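Local structure of uncharacterized protein, DUF633, LMOf2365_1472 (Listeria monocytogenes str. 4b F2365, 3GNL) at residues I143-E157 and P179-W193. The protein is of unestablished function but probably methylates N1 of an adenine in tRNA. Residues are numbered along the deposited sequence; the frame is centred on the assembly and turned at random. Where two conformers were deposited one is given.
Sequences ITSEAILREDNKVYE and PCLLKEQSAIFKSKW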
loop_
_atom_site.group_PDB
_atom_site.type_symbol
_atom_site.label_atom_id
_atom_site.label_comp_id
_atom_site.label_asym_id
_atom_site.label_seq_id
_atom_site.Cartn_x
_atom_site.Cartn_y
_atom_site.Cartn_z
ATOM N N ILE A 143 -7.055 9.965 -1.938
ATOM C CA ILE A 143 -6.094 9.666 -0.894
ATOM C C ILE A 143 -6.263 10.663 0.265
ATOM O O ILE A 143 -6.164 11.898 0.096
ATOM C CB ILE A 143 -4.648 9.707 -1.476
ATOM C CG1 ILE A 143 -4.538 8.642 -2.562
ATOM C CG2 ILE A 143 -3.571 9.484 -0.371
ATOM C CD1 ILE A 143 -3.277 8.859 -3.535
ATOM N N THR A 144 -6.592 10.136 1.455
ATOM C CA THR A 144 -6.849 10.975 2.606
ATOM C C THR A 144 -5.761 11.026 3.638
ATOM O O THR A 144 -5.664 11.984 4.374
ATOM C CB THR A 144 -8.134 10.534 3.298
ATOM O OG1 THR A 144 -8.012 9.155 3.624
ATOM C CG2 THR A 144 -9.301 10.677 2.314
ATOM N N SER A 145 -4.893 10.008 3.661
ATOM C CA SER A 145 -3.757 9.988 4.562
ATOM C C SER A 145 -2.686 9.156 3.873
ATOM O O SER A 145 -3.002 8.292 3.071
ATOM C CB SER A 145 -4.077 9.285 5.889
ATOM O OG SER A 145 -4.948 10.053 6.727
ATOM N N GLU A 146 -1.429 9.491 4.220
ATOM C CA GLU A 146 -0.281 8.616 3.864
ATOM C C GLU A 146 0.760 8.693 4.932
ATOM O O GLU A 146 0.857 9.662 5.712
ATOM C CB GLU A 146 0.364 9.065 2.531
ATOM C CG GLU A 146 -0.593 9.107 1.338
ATOM C CD GLU A 146 0.101 9.562 0.029
ATOM O OE1 GLU A 146 0.525 10.756 0.002
ATOM O OE2 GLU A 146 0.196 8.722 -0.881
ATOM N N ALA A 147 1.577 7.646 4.952
ATOM C CA ALA A 147 2.704 7.589 5.851
ATOM C C ALA A 147 3.877 6.958 5.126
ATOM O O ALA A 147 3.696 6.156 4.213
ATOM C CB ALA A 147 2.392 6.810 7.122
ATOM N N ILE A 148 5.060 7.307 5.594
ATOM C CA ILE A 148 6.306 6.692 5.106
ATOM C C ILE A 148 7.122 6.378 6.330
ATOM O O ILE A 148 7.224 7.210 7.239
ATOM C CB ILE A 148 7.051 7.558 4.004
ATOM C CG1 ILE A 148 8.120 6.739 3.294
ATOM C CG2 ILE A 148 7.497 8.911 4.513
ATOM C CD1 ILE A 148 8.676 7.386 2.021
ATOM N N LEU A 149 7.660 5.158 6.389
ATOM C CA LEU A 149 8.437 4.787 7.560
ATOM C C LEU A 149 9.587 3.903 7.134
ATOM O O LEU A 149 9.609 3.369 6.003
ATOM C CB LEU A 149 7.549 4.115 8.615
ATOM C CG LEU A 149 6.804 2.833 8.238
ATOM C CD1 LEU A 149 7.536 1.525 8.612
ATOM C CD2 LEU A 149 5.431 2.847 8.902
ATOM N N ARG A 150 10.558 3.756 8.023
ATOM C CA ARG A 150 11.671 2.846 7.761
ATOM C C ARG A 150 11.676 1.788 8.872
ATOM O O ARG A 150 11.592 2.113 10.048
ATOM C CB ARG A 150 12.990 3.639 7.678
ATOM C CG ARG A 150 14.224 2.782 7.294
ATOM C CD ARG A 150 15.481 3.541 6.849
ATOM N NE ARG A 150 15.525 4.954 7.229
ATOM C CZ ARG A 150 15.545 5.959 6.350
ATOM N NH1 ARG A 150 15.582 7.208 6.764
ATOM N NH2 ARG A 150 15.544 5.709 5.049
ATOM N N GLU A 151 11.709 0.522 8.496
ATOM C CA GLU A 151 11.824 -0.560 9.471
ATOM C C GLU A 151 12.770 -1.612 8.891
ATOM O O GLU A 151 12.637 -2.001 7.728
ATOM C CB GLU A 151 10.441 -1.179 9.779
ATOM C CG GLU A 151 10.472 -2.296 10.828
ATOM C CD GLU A 151 9.104 -2.681 11.356
ATOM O OE1 GLU A 151 8.105 -2.739 10.577
ATOM O OE2 GLU A 151 9.036 -2.987 12.568
ATOM N N ASP A 152 13.717 -2.073 9.710
ATOM C CA ASP A 152 14.776 -3.029 9.265
ATOM C C ASP A 152 15.500 -2.553 7.982
ATOM O O ASP A 152 15.694 -3.324 7.028
ATOM C CB ASP A 152 14.201 -4.449 9.070
ATOM C CG ASP A 152 13.647 -5.053 10.354
ATOM O OD1 ASP A 152 14.084 -4.676 11.455
ATOM O OD2 ASP A 152 12.756 -5.919 10.265
ATOM N N ASN A 153 15.877 -1.276 7.959
ATOM C CA ASN A 153 16.494 -0.630 6.786
ATOM C C ASN A 153 15.730 -0.781 5.455
ATOM O O ASN A 153 16.327 -0.845 4.379
ATOM C CB ASN A 153 17.967 -1.061 6.629
ATOM C CG ASN A 153 18.784 -0.073 5.807
ATOM O OD1 ASN A 153 18.544 1.145 5.826
ATOM N ND2 ASN A 153 19.757 -0.596 5.070
ATOM N N LYS A 154 14.399 -0.859 5.522
ATOM C CA LYS A 154 13.587 -0.833 4.305
ATOM C C LYS A 154 12.592 0.301 4.471
ATOM O O LYS A 154 12.095 0.513 5.577
ATOM C CB LYS A 154 12.855 -2.163 4.098
ATOM C CG LYS A 154 13.647 -3.184 3.288
ATOM C CD LYS A 154 13.047 -4.586 3.436
ATOM C CE LYS A 154 13.297 -5.152 4.847
ATOM N NZ LYS A 154 12.480 -6.372 5.130
ATOM N N VAL A 155 12.321 1.031 3.394
ATOM C CA VAL A 155 11.326 2.134 3.472
ATOM C C VAL A 155 9.961 1.626 2.982
ATOM O O VAL A 155 9.878 1.049 1.908
ATOM C CB VAL A 155 11.787 3.400 2.694
ATOM C CG1 VAL A 155 10.745 4.531 2.790
ATOM C CG2 VAL A 155 13.050 3.918 3.300
ATOM N N TYR A 156 8.889 1.887 3.746
ATOM C CA TYR A 156 7.558 1.440 3.387
ATOM C C TYR A 156 6.632 2.638 3.324
ATOM O O TYR A 156 6.629 3.495 4.211
ATOM C CB TYR A 156 6.986 0.514 4.465
ATOM C CG TYR A 156 7.767 -0.743 4.657
ATOM C CD1 TYR A 156 7.632 -1.788 3.752
ATOM C CD2 TYR A 156 8.660 -0.867 5.721
ATOM C CE1 TYR A 156 8.390 -2.973 3.887
ATOM C CE2 TYR A 156 9.436 -2.058 5.885
ATOM C CZ TYR A 156 9.269 -3.090 4.960
ATOM O OH TYR A 156 10.008 -4.278 5.078
ATOM N N GLU A 157 5.777 2.639 2.323
ATOM C CA GLU A 157 4.725 3.652 2.172
ATOM C C GLU A 157 3.365 3.024 2.437
ATOM O O GLU A 157 3.121 1.855 2.073
ATOM C CB GLU A 157 4.738 4.233 0.754
ATOM C CG GLU A 157 5.983 5.084 0.398
ATOM C CD GLU A 157 6.225 5.087 -1.097
ATOM O OE1 GLU A 157 6.495 3.999 -1.700
ATOM O OE2 GLU A 157 6.155 6.167 -1.670
ATOM N N PRO A 179 0.415 12.524 -2.546
ATOM C CA PRO A 179 -0.012 13.892 -2.254
ATOM C C PRO A 179 0.156 14.338 -0.801
ATOM O O PRO A 179 0.444 15.494 -0.560
ATOM C CB PRO A 179 -1.500 13.899 -2.676
ATOM C CG PRO A 179 -1.915 12.450 -2.457
ATOM C CD PRO A 179 -0.686 11.634 -2.934
ATOM N N CYS A 180 -0.023 13.427 0.153
ATOM C CA CYS A 180 0.175 13.758 1.553
ATOM C C CYS A 180 1.645 13.752 1.894
ATOM O O CYS A 180 2.120 14.622 2.624
ATOM C CB CYS A 180 -0.590 12.764 2.455
ATOM S SG CYS A 180 -2.401 12.571 2.047
ATOM N N LEU A 181 2.376 12.772 1.355
ATOM C CA LEU A 181 3.786 12.657 1.663
ATOM C C LEU A 181 4.568 13.856 1.150
ATOM O O LEU A 181 5.518 14.332 1.793
ATOM C CB LEU A 181 4.384 11.375 1.056
ATOM C CG LEU A 181 3.787 10.053 1.596
ATOM C CD1 LEU A 181 4.466 8.881 0.885
ATOM C CD2 LEU A 181 3.917 9.896 3.092
ATOM N N LEU A 182 4.161 14.359 -0.002
ATOM C CA LEU A 182 4.959 15.489 -0.500
ATOM C C LEU A 182 4.664 16.824 0.204
ATOM O O LEU A 182 5.498 17.708 0.170
ATOM C CB LEU A 182 4.920 15.581 -2.025
ATOM C CG LEU A 182 3.647 16.042 -2.691
ATOM C CD1 LEU A 182 3.590 17.591 -2.733
ATOM C CD2 LEU A 182 3.642 15.474 -4.100
ATOM N N LYS A 183 3.496 16.954 0.827
ATOM C CA LYS A 183 3.220 18.093 1.719
ATOM C C LYS A 183 4.022 18.013 3.031
ATOM O O LYS A 183 4.577 19.002 3.509
ATOM C CB LYS A 183 1.723 18.228 2.023
ATOM C CG LYS A 183 0.841 18.658 0.854
ATOM C CD LYS A 183 -0.424 19.336 1.404
ATOM C CE LYS A 183 -1.663 19.042 0.560
ATOM N NZ LYS A 183 -2.890 18.969 1.421
ATOM N N GLU A 184 4.086 16.814 3.590
ATOM C CA GLU A 184 4.750 16.545 4.846
ATOM C C GLU A 184 6.272 16.712 4.750
ATOM O O GLU A 184 6.893 17.261 5.661
ATOM C CB GLU A 184 4.404 15.134 5.279
ATOM C CG GLU A 184 5.020 14.754 6.605
ATOM C CD GLU A 184 4.931 13.247 6.952
ATOM O OE1 GLU A 184 4.816 12.351 6.048
ATOM O OE2 GLU A 184 5.006 12.961 8.179
ATOM N N GLN A 185 6.862 16.215 3.646
ATOM C CA GLN A 185 8.315 16.262 3.464
ATOM C C GLN A 185 9.072 15.775 4.719
ATOM O O GLN A 185 9.978 16.468 5.218
ATOM C CB GLN A 185 8.780 17.696 3.093
ATOM C CG GLN A 185 8.240 18.281 1.798
ATOM C CD GLN A 185 9.006 17.790 0.574
ATOM O OE1 GLN A 185 10.163 17.366 0.679
ATOM N NE2 GLN A 185 8.381 17.872 -0.587
ATOM N N SER A 186 8.752 14.590 5.241
ATOM C CA SER A 186 9.479 14.082 6.400
ATOM C C SER A 186 10.945 13.768 6.087
ATOM O O SER A 186 11.335 13.715 4.910
ATOM C CB SER A 186 8.798 12.837 6.912
ATOM O OG SER A 186 9.131 11.745 6.072
ATOM N N ALA A 187 11.764 13.569 7.111
ATOM C CA ALA A 187 13.175 13.306 6.893
ATOM C C ALA A 187 13.342 11.988 6.131
ATOM O O ALA A 187 14.264 11.878 5.336
ATOM C CB ALA A 187 13.889 13.224 8.244
ATOM N N ILE A 188 12.473 11.002 6.393
ATOM C CA ILE A 188 12.551 9.729 5.672
ATOM C C ILE A 188 12.180 9.916 4.195
ATOM O O ILE A 188 12.835 9.370 3.302
ATOM C CB ILE A 188 11.681 8.656 6.364
ATOM C CG1 ILE A 188 12.309 8.259 7.743
ATOM C CG2 ILE A 188 11.483 7.420 5.479
ATOM C CD1 ILE A 188 11.320 7.561 8.688
ATOM N N PHE A 189 11.138 10.681 3.943
ATOM C CA PHE A 189 10.768 11.018 2.578
ATOM C C PHE A 189 11.937 11.659 1.832
ATOM O O PHE A 189 12.270 11.225 0.716
ATOM C CB PHE A 189 9.561 11.954 2.587
ATOM C CG PHE A 189 9.138 12.425 1.209
ATOM C CD1 PHE A 189 8.197 11.720 0.487
ATOM C CD2 PHE A 189 9.664 13.616 0.672
ATOM C CE1 PHE A 189 7.780 12.164 -0.783
ATOM C CE2 PHE A 189 9.268 14.049 -0.591
ATOM C CZ PHE A 189 8.329 13.335 -1.327
ATOM N N LYS A 190 12.543 12.692 2.404
ATOM C CA LYS A 190 13.602 13.415 1.717
ATOM C C LYS A 190 14.816 12.502 1.513
ATOM O O LYS A 190 15.421 12.556 0.436
ATOM C CB LYS A 190 14.007 14.641 2.547
ATOM C CG LYS A 190 12.921 15.664 2.615
ATOM C CD LYS A 190 13.476 16.974 3.238
ATOM C CE LYS A 190 12.380 18.011 3.438
ATOM N NZ LYS A 190 12.000 18.702 2.183
ATOM N N SER A 191 15.155 11.690 2.517
ATOM C CA SER A 191 16.342 10.837 2.375
ATOM C C SER A 191 16.112 9.740 1.326
ATOM O O SER A 191 17.016 9.434 0.520
ATOM C CB SER A 191 16.791 10.312 3.729
ATOM O OG SER A 191 15.913 9.363 4.240
ATOM N N LYS A 192 14.917 9.147 1.324
ATOM C CA LYS A 192 14.579 8.106 0.339
ATOM C C LYS A 192 14.734 8.645 -1.084
ATOM O O LYS A 192 15.395 8.037 -1.925
ATOM C CB LYS A 192 13.140 7.576 0.534
ATOM C CG LYS A 192 12.673 6.698 -0.659
ATOM C CD LYS A 192 11.170 6.359 -0.677
ATOM C CE LYS A 192 10.812 5.607 -1.974
ATOM N NZ LYS A 192 11.639 4.402 -2.197
ATOM N N TRP A 193 14.133 9.794 -1.361
ATOM C CA TRP A 193 14.126 10.282 -2.739
ATOM C C TRP A 193 15.477 10.854 -3.202
ATOM O O TRP A 193 15.836 10.704 -4.371
ATOM C CB TRP A 193 12.936 11.222 -2.995
ATOM C CG TRP A 193 11.689 10.408 -2.927
ATOM C CD1 TRP A 193 10.708 10.509 -1.988
ATOM C CD2 TRP A 193 11.308 9.352 -3.823
ATOM N NE1 TRP A 193 9.738 9.573 -2.243
ATOM C CE2 TRP A 193 10.066 8.866 -3.376
ATOM C CE3 TRP A 193 11.901 8.759 -4.961
ATOM C CZ2 TRP A 193 9.400 7.803 -4.009
ATOM C CZ3 TRP A 193 11.245 7.720 -5.598
ATOM C CH2 TRP A 193 10.004 7.253 -5.119
HETATM O O HOH W 1 2.167 12.202 5.190
HETATM O O HOH W 2 4.985 9.782 7.156
HETATM O O HOH W 3 7.950 9.706 7.783
HETATM O O HOH W 4 7.034 8.812 -1.546
#
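P179 lays its ring against I143, P179 CD lying 3.8 Å from I143 CD1, the two side chains crossing at about a right angle. Just beyond it, E146 reaches back to the first turn: OE1 accepts from C180 N at 2.7 Å and from L181 N at 3.1 Å, the two donors reaching it from opposite faces of the carboxylate plane. R133 makes a salt bridge with E146 OE2, so both oxygens of this buried group are engaged. L181 packs CG on E146 CB and pushes CD2 against the backbone at A147 C, 3.6 Å away. The strand here is 141-151, at the margin of the seven-stranded sheet; its antiparallel pairing with 154-163 completes the 3-2-1-4-5-7-6 order of a Rossmann-like methyltransferase, and helices 179-184 and 187-208 lie across this hairpin. E184 works through water: OE1 accepts from one molecule bound to E146 O and from a second that accepts a hydrogen bond from I148 N. After Q185 breaks the helix with positive phi, S186 N-caps the next, OG accepting from F189 N at 3.1 Å. I188 lays CG2 against I148 CG1 and V155 CG1, sliding past both side chains in the opposite direction, while CG1 meets R150 NH1 at 3.6 Å. I148 has CG1 anti to its N (chi1 -166°), and in the conformer given, CD1 lies 3.8 Å from K192 CD. At W193, NE1 donates to a water that in turn donates to E157 OE2.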